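Local coordinates for protein lactococcus lactis MG1363 DpsA (Lactococcus lactis, PDB 1ZS3) that binds DNA with the help of an N-terminal helix and assembles into a dodecamer, probably protecting the cell against oxidative stress, at residues G28-L31 with G32-L35; Q123-N126 with M127-R131; E19-H23 with K24-G28; D77-D81 with E82-V86; S88-E91 with E92-Y96. All blocks are in the same frame, centred on the assembly; numbering follows the deposited sequence.

Interaction 1 (G28-L31 with G32-L35); sequences GAML and GHVL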
loop_
_atom_site.group_PDB
_atom_site.type_symbol
_atom_site.label_atom_id
_atom_site.label_comp_id
_atom_site.label_asym_id
_atom_site.label_seq_id
_atom_site.Cartn_x
_atom_site.Cartn_y
_atom_site.Cartn_z
ATOM N N GLY A 28 0.281 1.230 -40.758
ATOM C CA GLY A 28 -0.042 2.541 -40.176
ATOM C C GLY A 28 -1.278 3.175 -40.765
ATOM O O GLY A 28 -1.981 3.956 -40.129
ATOM N N ALA A 29 -1.551 2.876 -42.025
ATOM C CA ALA A 29 -2.743 3.430 -42.701
ATOM C C ALA A 29 -3.969 2.738 -42.115
ATOM O O ALA A 29 -4.888 3.405 -41.626
ATOM C CB ALA A 29 -2.676 3.141 -44.217
ATOM N N MET A 30 -3.962 1.398 -42.167
ATOM C CA MET A 30 -5.018 0.607 -41.563
ATOM C C MET A 30 -5.331 0.971 -40.101
ATOM O O MET A 30 -6.495 0.998 -39.712
ATOM C CB MET A 30 -4.662 -0.866 -41.665
ATOM C CG MET A 30 -5.796 -1.801 -41.350
ATOM S SD MET A 30 -7.251 -1.408 -42.388
ATOM C CE MET A 30 -6.786 -2.414 -43.861
ATOM N N LEU A 31 -4.304 1.266 -39.319
ATOM C CA LEU A 31 -4.435 1.614 -37.914
ATOM C C LEU A 31 -5.001 2.997 -37.686
ATOM O O LEU A 31 -5.353 3.332 -36.550
ATOM C CB LEU A 31 -3.094 1.519 -37.193
ATOM C CG LEU A 31 -2.590 0.103 -36.946
ATOM C CD1 LEU A 31 -1.118 0.099 -36.551
ATOM C CD2 LEU A 31 -3.450 -0.585 -35.904
ATOM N N GLY A 32 -5.045 3.805 -38.751
ATOM C CA GLY A 32 -5.686 5.109 -38.749
ATOM C C GLY A 32 -7.173 4.986 -38.624
ATOM O O GLY A 32 -7.818 5.880 -38.070
ATOM N N HIS A 33 -7.696 3.891 -39.154
ATOM C CA HIS A 33 -9.071 3.549 -38.988
ATOM C C HIS A 33 -9.328 2.967 -37.576
ATOM O O HIS A 33 -10.413 3.131 -36.984
ATOM C CB HIS A 33 -9.413 2.510 -40.015
ATOM C CG HIS A 33 -9.536 3.009 -41.444
ATOM N ND1 HIS A 33 -10.292 4.173 -41.835
ATOM C CD2 HIS A 33 -9.120 2.424 -42.598
ATOM C CE1 HIS A 33 -10.234 4.294 -43.154
ATOM N NE2 HIS A 33 -9.596 3.231 -43.646
ATOM N N VAL A 34 -8.337 2.236 -37.045
ATOM C CA VAL A 34 -8.518 1.559 -35.784
ATOM C C VAL A 34 -8.524 2.625 -34.738
ATOM O O VAL A 34 -9.460 2.683 -33.954
ATOM C CB VAL A 34 -7.409 0.562 -35.497
ATOM C CG1 VAL A 34 -7.488 0.113 -34.073
ATOM C CG2 VAL A 34 -7.542 -0.601 -36.440
ATOM N N LEU A 35 -7.533 3.514 -34.815
ATOM C CA LEU A 35 -7.392 4.606 -33.864
ATOM C C LEU A 35 -8.515 5.596 -33.892
ATOM O O LEU A 35 -8.805 6.252 -32.876
ATOM C CB LEU A 35 -6.132 5.416 -34.167
ATOM C CG LEU A 35 -4.825 4.700 -33.904
ATOM C CD1 LEU A 35 -3.716 5.532 -34.479
ATOM C CD2 LEU A 35 -4.645 4.517 -32.392
#
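Met30 O is gripped by two amides of the next turn: His33 N donates to it at 3.2 Å, and Val34 N, 3.5 Å from the same oxygen, adds a weak second bond. Gly32 N reaches Ala29 O, three residues back, whereas Leu35 N meets Leu31 O, four residues back, at 2.8 Å with an N-H...O angle of 166°. The bonding therefore passes from three-residue to four-residue spacing within one turn of helix 27-51, with Met30 O shared at the changeover.

Side chains leave this turn on different faces. Leu31 and Val34 run side by side in the same direction, Leu31 CD2 lying 4.1 Å from Val34 CG2; both also meet helices 111-138 and 142-165. On another face Met30 SD stands at the edge of the His33 ring, 5.5 Å from its centroid. His33 CG lies beside its own backbone N (chi1 -74°), and the ring passes obliquely by Met30 O, with His33 CB 3.3 Å from that oxygen. His33 ND1 probably bonds to Tyr96 O, though the modelled distance is too short to be trusted. The chemistry implies that Leu31 and Val34 secure the turn apolarly within the bundle, while the imidazole probably ties it to helix 90-96.

Interaction 2 (Q123-N126 with M127-R131); sequences QAQN and MFITR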
loop_
_atom_site.group_PDB
_atom_site.type_symbol
_atom_site.label_atom_id
_atom_site.label_comp_id
_atom_site.label_asym_id
_atom_site.label_seq_id
_atom_site.Cartn_x
_atom_site.Cartn_y
_atom_site.Cartn_z
ATOM N N GLN A 123 -17.728 -5.469 -32.889
ATOM C CA GLN A 123 -17.575 -6.534 -33.881
ATOM C C GLN A 123 -17.029 -5.854 -35.099
ATOM O O GLN A 123 -16.241 -6.425 -35.819
ATOM C CB GLN A 123 -18.928 -7.167 -34.227
ATOM C CG GLN A 123 -19.067 -8.690 -34.005
ATOM C CD GLN A 123 -20.521 -9.176 -33.742
ATOM O OE1 GLN A 123 -20.782 -10.395 -33.754
ATOM N NE2 GLN A 123 -21.438 -8.243 -33.486
ATOM N N ALA A 124 -17.447 -4.596 -35.288
ATOM C CA ALA A 124 -17.031 -3.803 -36.464
ATOM C C ALA A 124 -15.623 -3.344 -36.311
ATOM O O ALA A 124 -14.880 -3.380 -37.278
ATOM C CB ALA A 124 -17.965 -2.612 -36.726
ATOM N N GLN A 125 -15.191 -2.946 -35.112
ATOM C CA GLN A 125 -13.795 -2.534 -34.929
ATOM C C GLN A 125 -12.841 -3.691 -35.274
ATOM O O GLN A 125 -11.704 -3.428 -35.715
ATOM C CB GLN A 125 -13.460 -2.089 -33.488
ATOM C CG GLN A 125 -14.324 -0.960 -32.915
ATOM C CD GLN A 125 -13.752 -0.413 -31.653
ATOM O OE1 GLN A 125 -12.555 -0.472 -31.448
ATOM N NE2 GLN A 125 -14.606 0.092 -30.781
ATOM N N ASN A 126 -13.315 -4.943 -35.117
ATOM C CA ASN A 126 -12.453 -6.143 -35.301
ATOM C C ASN A 126 -12.063 -6.446 -36.737
ATOM O O ASN A 126 -11.005 -6.999 -36.948
ATOM C CB ASN A 126 -13.038 -7.413 -34.659
ATOM C CG ASN A 126 -12.681 -7.531 -33.151
ATOM O OD1 ASN A 126 -11.894 -6.742 -32.609
ATOM N ND2 ASN A 126 -13.274 -8.508 -32.482
ATOM N N MET A 127 -12.917 -6.111 -37.706
ATOM C CA MET A 127 -12.586 -6.302 -39.137
ATOM C C MET A 127 -11.305 -5.567 -39.510
ATOM O O MET A 127 -10.522 -6.094 -40.291
ATOM C CB MET A 127 -13.719 -5.789 -40.056
ATOM C CG MET A 127 -14.992 -6.670 -40.138
ATOM S SD MET A 127 -16.466 -5.640 -40.544
ATOM C CE MET A 127 -17.836 -6.305 -39.319
ATOM N N PHE A 128 -11.098 -4.383 -38.933
ATOM C CA PHE A 128 -9.944 -3.542 -39.199
ATOM C C PHE A 128 -8.692 -3.884 -38.376
ATOM O O PHE A 128 -7.573 -3.645 -38.838
ATOM C CB PHE A 128 -10.323 -2.090 -38.935
ATOM C CG PHE A 128 -11.383 -1.556 -39.847
ATOM C CD1 PHE A 128 -12.710 -1.952 -39.716
ATOM C CD2 PHE A 128 -11.053 -0.656 -40.864
ATOM C CE1 PHE A 128 -13.684 -1.455 -40.562
ATOM C CE2 PHE A 128 -12.030 -0.165 -41.701
ATOM C CZ PHE A 128 -13.349 -0.559 -41.549
ATOM N N ILE A 129 -8.897 -4.345 -37.133
ATOM C CA ILE A 129 -7.807 -4.682 -36.220
ATOM C C ILE A 129 -7.142 -5.925 -36.757
ATOM O O ILE A 129 -5.934 -5.966 -36.863
ATOM C CB ILE A 129 -8.396 -4.849 -34.787
ATOM C CG1 ILE A 129 -8.615 -3.465 -34.157
ATOM C CG2 ILE A 129 -7.542 -5.689 -33.934
ATOM C CD1 ILE A 129 -9.658 -3.404 -33.022
ATOM N N THR A 130 -7.976 -6.913 -37.056
ATOM C CA THR A 130 -7.568 -8.163 -37.695
ATOM C C THR A 130 -6.554 -7.932 -38.811
ATOM O O THR A 130 -5.500 -8.567 -38.844
ATOM C CB THR A 130 -8.820 -8.912 -38.177
ATOM O OG1 THR A 130 -9.282 -9.774 -37.123
ATOM C CG2 THR A 130 -8.547 -9.857 -39.318
ATOM N N ARG A 131 -6.884 -7.007 -39.695
ATOM C CA ARG A 131 -6.063 -6.679 -40.837
ATOM C C ARG A 131 -4.783 -6.005 -40.386
ATOM O O ARG A 131 -3.720 -6.304 -40.903
ATOM C CB ARG A 131 -6.843 -5.790 -41.829
ATOM C CG ARG A 131 -7.921 -6.554 -42.614
ATOM C CD ARG A 131 -8.502 -5.798 -43.834
ATOM N NE ARG A 131 -9.870 -5.314 -43.568
ATOM C CZ ARG A 131 -10.573 -4.505 -44.378
ATOM N NH1 ARG A 131 -11.813 -4.147 -44.025
ATOM N NH2 ARG A 131 -10.036 -4.048 -45.517
#
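Gln125 meets Phe128 and Ile129 on helix 111-138, one of the four long helices of the Dps bundle, which is of the ferritin-like type. The backbone bonds come first. Gln125 O accepts from Ile129 N at 3.3 Å, the donor lying in the carbonyl plane, and weakly from Phe128 N as well. Asn126 O takes Thr130 N at 3.0 Å with an N-H...O angle of 159°, while Met127 N gives Ala124 O a weak bond. One turn is thus held by a mixture of three- and four-residue spacings.

Carbon contacts form a second group. Ile129 CG1 lies beside its backbone N (chi1 -79°), which carries CD1 back along the helix to 4.0 Å from Gln125 CB. Ile129 packs on Val34 of helix 27-51 besides. Two carbons approach oxygens instead: Ile129 CD1 comes near Asn126 OD1, the two side chains passing at a slant, and Phe128 turns the edge of its ring to Ala124 O, with CD1 3.6 Å from that oxygen. The Phe128 ring also meets that of His33 edge-to-face.

Polar ends find partners farther off. Gln125 NE2 bonds to Glu41 and Glu68, two carboxylates that would hold the amide in one orientation, and Asn126 OD1 accepts from Asn155 ND2 on helix 142-165.

The exposed thioether stands apart from these groups. Met127 bends at its third torsion and folds back over the preceding turn, its CE ending 3.8 Å from Gln123 O and 3.9 Å from Ala124 CA.

Interaction 3 (E19-H23 with K24-G28); sequences EIDHH and KPTAG
Lys24 folds back over the end of helix 5-23, against Asp21 and Ile20. Its CB starts near the carbonyl of His23. The first torsion (chi1 79°) places CG between the backbone N and the carbonyl carbon, 3.8 Å from Asp21 O; CD then passes over Asp21 CA, also at 3.8 Å. Bends at the next three torsions bring NZ alongside Ile20, where it touches CG2. The ammonium stays 4.4 Å from Asp21 OD1, too far for a salt bridge, though the charges probably attract. Asp21 is already engaged through OD2, in a salt bridge with Lys17.

Asp21 O is the backbone counterpart. Thr26 N donates to it at 3.2 Å with an N-H...O angle of 145°, and Pro25 CA makes a CA-H...O contact with it at 3.4 Å. Beside this bond the Thr26 side chain slants across Asp21, OG1 lying 3.6 Å from Asp21 CB.

OG1 of Thr26 also accepts from Ala29 N. The arrangement is that of a short interhelical turn closed by the Thr26 N to Asp21 O bond, with Thr26 as N-cap of the next helix; it joins helix 5-23, probably the N-terminal helix required for DNA binding, to the first long helix of the Dps bundle.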
loop_
_atom_site.group_PDB
_atom_site.type_symbol
_atom_site.label_atom_id
_atom_site.label_comp_id
_atom_site.label_asym_id
_atom_site.label_seq_id
_atom_site.Cartn_x
_atom_site.Cartn_y
_atom_site.Cartn_z
ATOM N N GLU A 19 -2.155 9.343 -48.701
ATOM C CA GLU A 19 -2.962 8.804 -49.780
ATOM C C GLU A 19 -2.333 7.569 -50.407
ATOM O O GLU A 19 -3.024 6.591 -50.584
ATOM C CB GLU A 19 -3.279 9.845 -50.847
ATOM C CG GLU A 19 -4.465 9.427 -51.743
ATOM C CD GLU A 19 -4.787 10.437 -52.850
ATOM O OE1 GLU A 19 -5.079 11.607 -52.507
ATOM O OE2 GLU A 19 -4.714 10.074 -54.053
ATOM N N ILE A 20 -1.034 7.636 -50.735
ATOM C CA ILE A 20 -0.290 6.509 -51.319
ATOM C C ILE A 20 -0.436 5.300 -50.422
ATOM O O ILE A 20 -0.891 4.254 -50.910
ATOM C CB ILE A 20 1.212 6.878 -51.521
ATOM C CG1 ILE A 20 1.387 7.920 -52.651
ATOM C CG2 ILE A 20 2.080 5.643 -51.759
ATOM C CD1 ILE A 20 2.496 8.994 -52.402
ATOM N N ASP A 21 -0.059 5.447 -49.152
ATOM C CA ASP A 21 -0.110 4.358 -48.162
ATOM C C ASP A 21 -1.524 3.706 -47.995
ATOM O O ASP A 21 -1.632 2.480 -47.841
ATOM C CB ASP A 21 0.427 4.903 -46.793
ATOM C CG ASP A 21 1.948 5.168 -46.787
ATOM O OD1 ASP A 21 2.642 4.780 -47.757
ATOM O OD2 ASP A 21 2.524 5.783 -45.863
ATOM N N HIS A 22 -2.575 4.532 -48.051
ATOM C CA HIS A 22 -3.938 4.046 -47.940
ATOM C C HIS A 22 -4.353 3.077 -49.044
ATOM O O HIS A 22 -5.331 2.343 -48.854
ATOM C CB HIS A 22 -5.007 5.193 -47.772
ATOM C CG HIS A 22 -5.114 5.571 -46.354
ATOM N ND1 HIS A 22 -5.410 4.575 -45.411
ATOM C CD2 HIS A 22 -4.831 6.721 -45.697
ATOM C CE1 HIS A 22 -5.389 5.114 -44.234
ATOM N NE2 HIS A 22 -5.019 6.415 -44.363
ATOM N N HIS A 23 -3.640 3.065 -50.185
ATOM C CA HIS A 23 -4.105 2.275 -51.371
ATOM C C HIS A 23 -3.481 0.883 -51.484
ATOM O O HIS A 23 -3.989 0.036 -52.229
ATOM C CB HIS A 23 -3.868 3.009 -52.732
ATOM C CG HIS A 23 -4.569 4.344 -52.844
ATOM N ND1 HIS A 23 -5.560 4.755 -51.955
ATOM C CD2 HIS A 23 -4.423 5.357 -53.735
ATOM C CE1 HIS A 23 -6.009 5.948 -52.304
ATOM N NE2 HIS A 23 -5.332 6.332 -53.380
ATOM N N LYS A 24 -2.379 0.642 -50.772
ATOM C CA LYS A 24 -1.635 -0.619 -50.890
ATOM C C LYS A 24 -1.746 -1.510 -49.688
ATOM O O LYS A 24 -1.149 -2.577 -49.699
ATOM C CB LYS A 24 -0.150 -0.304 -51.048
ATOM C CG LYS A 24 0.581 0.047 -49.759
ATOM C CD LYS A 24 1.361 1.350 -49.903
ATOM C CE LYS A 24 2.622 1.226 -50.799
ATOM N NZ LYS A 24 2.907 2.513 -51.535
ATOM N N PRO A 25 -2.700 -1.211 -48.807
ATOM C CA PRO A 25 -2.529 -0.735 -47.409
ATOM C C PRO A 25 -1.222 -0.984 -46.696
ATOM O O PRO A 25 -0.697 -2.101 -46.779
ATOM C CB PRO A 25 -3.667 -1.445 -46.652
ATOM C CG PRO A 25 -4.270 -2.382 -47.686
ATOM C CD PRO A 25 -4.078 -1.654 -49.032
ATOM N N THR A 26 -0.699 0.031 -45.989
ATOM C CA THR A 26 0.314 -0.189 -44.941
ATOM C C THR A 26 -0.354 -0.479 -43.581
ATOM O O THR A 26 -1.569 -0.284 -43.401
ATOM C CB THR A 26 1.296 1.000 -44.740
ATOM O OG1 THR A 26 0.583 2.196 -44.404
ATOM C CG2 THR A 26 2.033 1.339 -46.015
ATOM N N ALA A 27 0.464 -0.913 -42.625
ATOM C CA ALA A 27 -0.020 -1.157 -41.288
ATOM C C ALA A 27 -0.537 0.181 -40.721
ATOM O O ALA A 27 -1.692 0.255 -40.326
ATOM C CB ALA A 27 1.076 -1.726 -40.415
ATOM N N GLY A 28 0.281 1.230 -40.758
ATOM C CA GLY A 28 -0.042 2.541 -40.176
ATOM C C GLY A 28 -1.278 3.175 -40.765
ATOM O O GLY A 28 -1.981 3.956 -40.129
#

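Interaction 4 (D77-D81 with E82-V86); sequences DLLLD and ENEIV
Leu79 and Val86 form the close-packed side of this chain reversal, Leu79 CD1 touching Val86 CG2 at 3.6 Å. The other methyl of Leu79, CD2, lies 3.8 Å from Glu84 CB, against the aliphatic root of that acid. Leu80 adds CD1 at 4.1 Å from Val86 CG2, the two side chains crossing at about a right angle. Val86 thus rests on two successive leucines.

The backbone beneath is a Schellman motif that ends helix 55-81. Glu84 N donates to Leu79 O at 3.1 Å (N-H...O angle 150°), and Asn83 N to Leu80 O at 3.2 Å. In both the donor stands well above the carbonyl plane. Asn83 is the C-prime residue, and its positive phi of 59° turns the chain back.

Looser is the outer side, where Asn83 and Ile85 point away from helix 55-81 and are largely exposed, though each still touches a neighbouring subunit. The acids near the turn are held from outside: Asp81 OD1 forms a salt bridge with Arg160 of a second subunit, and Glu82 OE1 bonds to Tyr152 of that same subunit. Val86 O, where the loop heads for helix 90-96, accepts from Tyr51 of a third subunit.

Inward, Leu79 packs on Leu144 of helix 142-165 and on Leu31 and Leu35 of helix 27-51, and Val86 meets Leu35 as well.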
loop_
_atom_site.group_PDB
_atom_site.type_symbol
_atom_site.label_atom_id
_atom_site.label_comp_id
_atom_site.label_asym_id
_atom_site.label_seq_id
_atom_site.Cartn_x
_atom_site.Cartn_y
_atom_site.Cartn_z
ATOM N N ASP A 77 1.808 5.446 -29.627
ATOM C CA ASP A 77 3.211 5.412 -29.202
ATOM C C ASP A 77 3.933 4.325 -29.916
ATOM O O ASP A 77 5.097 4.522 -30.266
ATOM C CB ASP A 77 3.341 5.188 -27.709
ATOM C CG ASP A 77 3.191 6.436 -26.955
ATOM O OD1 ASP A 77 2.812 6.418 -25.784
ATOM O OD2 ASP A 77 3.427 7.532 -27.462
ATOM N N LEU A 78 3.273 3.177 -30.131
ATOM C CA LEU A 78 3.968 2.072 -30.741
ATOM C C LEU A 78 4.283 2.468 -32.184
ATOM O O LEU A 78 5.359 2.138 -32.688
ATOM C CB LEU A 78 3.121 0.808 -30.701
ATOM C CG LEU A 78 3.211 0.037 -29.386
ATOM C CD1 LEU A 78 2.184 -1.076 -29.337
ATOM C CD2 LEU A 78 4.597 -0.561 -29.147
ATOM N N LEU A 79 3.342 3.169 -32.811
ATOM C CA LEU A 79 3.487 3.636 -34.217
ATOM C C LEU A 79 4.565 4.688 -34.340
ATOM O O LEU A 79 5.479 4.525 -35.107
ATOM C CB LEU A 79 2.143 4.187 -34.733
ATOM C CG LEU A 79 1.087 3.167 -35.262
ATOM C CD1 LEU A 79 -0.290 3.836 -35.337
ATOM C CD2 LEU A 79 1.457 2.602 -36.615
ATOM N N LEU A 80 4.459 5.777 -33.601
ATOM C CA LEU A 80 5.515 6.781 -33.593
ATOM C C LEU A 80 6.892 6.189 -33.324
ATOM O O LEU A 80 7.907 6.782 -33.655
ATOM C CB LEU A 80 5.218 7.886 -32.565
ATOM C CG LEU A 80 4.464 9.113 -33.118
ATOM C CD1 LEU A 80 3.021 8.789 -33.333
ATOM C CD2 LEU A 80 4.581 10.313 -32.234
ATOM N N ASP A 81 6.934 5.041 -32.662
ATOM C CA ASP A 81 8.163 4.387 -32.240
ATOM C C ASP A 81 8.735 3.755 -33.467
ATOM O O ASP A 81 9.935 3.589 -33.599
ATOM C CB ASP A 81 7.879 3.288 -31.189
ATOM C CG ASP A 81 7.882 3.792 -29.751
ATOM O OD1 ASP A 81 8.202 4.966 -29.481
ATOM O OD2 ASP A 81 7.581 3.020 -28.825
ATOM N N GLU A 82 7.846 3.384 -34.366
ATOM C CA GLU A 82 8.251 2.861 -35.654
ATOM C C GLU A 82 8.092 3.899 -36.758
ATOM O O GLU A 82 8.046 3.594 -37.926
ATOM C CB GLU A 82 7.479 1.577 -35.965
ATOM C CG GLU A 82 8.415 0.522 -36.569
ATOM C CD GLU A 82 8.516 -0.731 -35.762
ATOM O OE1 GLU A 82 9.203 -1.683 -36.158
ATOM O OE2 GLU A 82 7.839 -0.796 -34.752
ATOM N N ASN A 83 8.077 5.183 -36.373
ATOM C CA ASN A 83 8.075 6.319 -37.290
ATOM C C ASN A 83 6.881 6.347 -38.254
ATOM O O ASN A 83 7.051 6.478 -39.463
ATOM C CB ASN A 83 9.419 6.402 -38.046
ATOM C CG ASN A 83 9.600 7.692 -38.823
ATOM O OD1 ASN A 83 10.202 7.669 -39.880
ATOM N ND2 ASN A 83 9.078 8.825 -38.328
ATOM N N GLU A 84 5.684 6.249 -37.697
ATOM C CA GLU A 84 4.497 6.452 -38.475
ATOM C C GLU A 84 3.844 7.664 -37.867
ATOM O O GLU A 84 4.374 8.315 -36.937
ATOM C CB GLU A 84 3.542 5.241 -38.457
ATOM C CG GLU A 84 4.029 3.984 -39.207
ATOM C CD GLU A 84 4.246 4.216 -40.696
ATOM O OE1 GLU A 84 3.328 4.726 -41.385
ATOM O OE2 GLU A 84 5.358 3.899 -41.177
ATOM N N ILE A 85 2.689 7.955 -38.442
ATOM C CA ILE A 85 1.916 9.127 -38.196
ATOM C C ILE A 85 0.521 8.687 -37.845
ATOM O O ILE A 85 0.070 7.577 -38.176
ATOM C CB ILE A 85 1.942 10.032 -39.473
ATOM C CG1 ILE A 85 2.772 11.299 -39.205
ATOM C CG2 ILE A 85 0.536 10.366 -40.000
ATOM C CD1 ILE A 85 4.293 11.098 -39.221
ATOM N N VAL A 86 -0.137 9.562 -37.120
ATOM C CA VAL A 86 -1.297 9.179 -36.350
ATOM C C VAL A 86 -2.376 10.248 -36.469
ATOM O O VAL A 86 -2.078 11.450 -36.409
ATOM C CB VAL A 86 -0.831 8.907 -34.891
ATOM C CG1 VAL A 86 -1.808 9.408 -33.853
ATOM C CG2 VAL A 86 -0.566 7.416 -34.712
#

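Interaction 5 (S88-E91 with E92-Y96); sequences STTE and EFLKY
With chi1 at -65°, Phe93 CG lies beside its own backbone N, and the ring swings back beneath Thr89, whose carbonyl O stands 3.2 Å above one face, offset toward the rim. Thr89 in turn has OG1 between its backbone N and carbonyl carbon (chi1 62°), aimed at the first turn of the helix. There it takes Glu92 N in an N-cap bond of 3.3 Å; the position of OG1 is less certain, because it sits too close to Glu92 CG in the model.

The main-chain bonds give firmer evidence for the start of the helix. Phe93 N reaches Thr89 O at 2.9 Å in the carbonyl plane, so one oxygen both accepts an amide and covers the phenyl face. Leu94 N to Thr90 O (2.9 Å) and Lys95 N to Glu91 O (3.1 Å) continue the four-residue spacing. Beside them the Thr90 and Leu94 side chains lie next to each other, pointing the same way, with CG2 of Thr90 4.1 Å from CD1 of Leu94. At the far end Lys95 lays CD over a face of the Tyr96 ring, and its NZ donates to Tyr96 OH at 2.9 Å.

Another subunit supplies the polar partners at the opening turn: its Lys107 forms a salt bridge with Glu92 OE1, and its Gln47 bonds to Ser88 OG. Within its own chain the short helix 90-96 lies against helix 27-51, where Phe93 stacks on Phe39 and packs on Ser36 and Ile40, while the Tyr96 ring meets that of His22 at the end of helix 5-23.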
loop_
_atom_site.group_PDB
_atom_site.type_symbol
_atom_site.label_atom_id
_atom_site.label_comp_id
_atom_site.label_asym_id
_atom_site.label_seq_id
_atom_site.Cartn_x
_atom_site.Cartn_y
_atom_site.Cartn_z
ATOM N N SER A 88 -4.970 12.804 -35.264
ATOM C CA SER A 88 -4.924 13.524 -34.000
ATOM C C SER A 88 -5.840 14.739 -33.934
ATOM O O SER A 88 -5.590 15.649 -33.110
ATOM C CB SER A 88 -3.495 13.991 -33.784
ATOM O OG SER A 88 -3.117 14.953 -34.744
ATOM N N THR A 89 -6.889 14.780 -34.764
ATOM C CA THR A 89 -7.963 15.822 -34.633
ATOM C C THR A 89 -9.324 15.211 -34.987
ATOM O O THR A 89 -9.404 14.213 -35.680
ATOM C CB THR A 89 -7.731 16.926 -35.644
ATOM O OG1 THR A 89 -7.808 16.396 -36.988
ATOM C CG2 THR A 89 -6.358 17.555 -35.523
ATOM N N THR A 90 -10.380 15.887 -34.574
ATOM C CA THR A 90 -11.790 15.487 -34.810
ATOM C C THR A 90 -12.072 15.282 -36.274
ATOM O O THR A 90 -12.719 14.315 -36.692
ATOM C CB THR A 90 -12.757 16.618 -34.336
ATOM O OG1 THR A 90 -12.287 17.172 -33.105
ATOM C CG2 THR A 90 -14.102 16.050 -33.964
ATOM N N GLU A 91 -11.592 16.261 -37.029
ATOM C CA GLU A 91 -11.554 16.170 -38.478
ATOM C C GLU A 91 -11.080 14.836 -39.032
ATOM O O GLU A 91 -11.818 14.139 -39.723
ATOM C CB GLU A 91 -10.642 17.264 -39.004
ATOM C CG GLU A 91 -11.283 18.648 -39.150
ATOM C CD GLU A 91 -10.695 19.391 -40.353
ATOM O OE1 GLU A 91 -9.456 19.684 -40.318
ATOM O OE2 GLU A 91 -11.463 19.633 -41.335
ATOM N N GLU A 92 -9.837 14.471 -38.738
ATOM C CA GLU A 92 -9.304 13.190 -39.209
ATOM C C GLU A 92 -10.027 11.996 -38.574
ATOM O O GLU A 92 -10.121 10.952 -39.209
ATOM C CB GLU A 92 -7.795 13.037 -39.024
ATOM C CG GLU A 92 -7.010 14.286 -38.675
ATOM C CD GLU A 92 -5.540 14.164 -39.000
ATOM O OE1 GLU A 92 -4.750 14.777 -38.255
ATOM O OE2 GLU A 92 -5.173 13.429 -39.952
ATOM N N PHE A 93 -10.556 12.143 -37.349
ATOM C CA PHE A 93 -11.285 11.054 -36.748
ATOM C C PHE A 93 -12.528 10.773 -37.573
ATOM O O PHE A 93 -12.808 9.624 -37.890
ATOM C CB PHE A 93 -11.627 11.300 -35.265
ATOM C CG PHE A 93 -10.423 11.392 -34.332
ATOM C CD1 PHE A 93 -9.307 10.591 -34.503
ATOM C CD2 PHE A 93 -10.435 12.276 -33.262
ATOM C CE1 PHE A 93 -8.235 10.683 -33.663
ATOM C CE2 PHE A 93 -9.356 12.364 -32.396
ATOM C CZ PHE A 93 -8.256 11.572 -32.611
ATOM N N LEU A 94 -13.259 11.816 -37.966
ATOM C CA LEU A 94 -14.475 11.643 -38.753
ATOM C C LEU A 94 -14.196 11.129 -40.158
ATOM O O LEU A 94 -14.948 10.270 -40.628
ATOM C CB LEU A 94 -15.264 12.929 -38.755
ATOM C CG LEU A 94 -15.854 13.195 -37.347
ATOM C CD1 LEU A 94 -16.288 14.678 -37.165
ATOM C CD2 LEU A 94 -17.019 12.223 -37.117
ATOM N N LYS A 95 -13.097 11.542 -40.757
ATOM C CA LYS A 95 -12.754 11.019 -42.075
ATOM C C LYS A 95 -12.500 9.492 -42.068
ATOM O O LYS A 95 -12.973 8.767 -42.947
ATOM C CB LYS A 95 -11.537 11.786 -42.612
ATOM C CG LYS A 95 -11.086 11.427 -44.039
ATOM C CD LYS A 95 -9.920 12.349 -44.503
ATOM C CE LYS A 95 -9.376 11.976 -45.907
ATOM N NZ LYS A 95 -8.000 11.400 -45.817
ATOM N N TYR A 96 -11.767 9.009 -41.069
ATOM C CA TYR A 96 -11.209 7.646 -41.094
ATOM C C TYR A 96 -12.016 6.637 -40.313
ATOM O O TYR A 96 -11.850 5.443 -40.526
ATOM C CB TYR A 96 -9.760 7.632 -40.582
ATOM C CG TYR A 96 -8.780 8.401 -41.451
ATOM C CD1 TYR A 96 -8.271 9.629 -41.029
ATOM C CD2 TYR A 96 -8.375 7.911 -42.710
ATOM C CE1 TYR A 96 -7.392 10.360 -41.804
ATOM C CE2 TYR A 96 -7.482 8.642 -43.499
ATOM C CZ TYR A 96 -7.000 9.868 -43.027
ATOM O OH TYR A 96 -6.129 10.638 -43.750
#

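Along the chain the order is interaction 3, 1, 4, 5, 2. Interaction 1, on helix 27-51, is the hub: its centre is about 9 Å from that of interaction 3, with which it shares Gly28, and about 11 Å from those of interactions 2, 4 and 5, all of which it touches. Interactions 2 and 4 lie farthest apart, with centres about 20 Å from each other and nearest atoms about 11 Å. Interactions 4 and 5 adjoin in sequence and both reach the same third subunit. Helix 27-51 therefore connects the N-terminal helix, the bundle interior and the short helix 90-96, while the segments from the end of helix 55-81 through helix 90-96 carry contacts between subunits of the dodecamer.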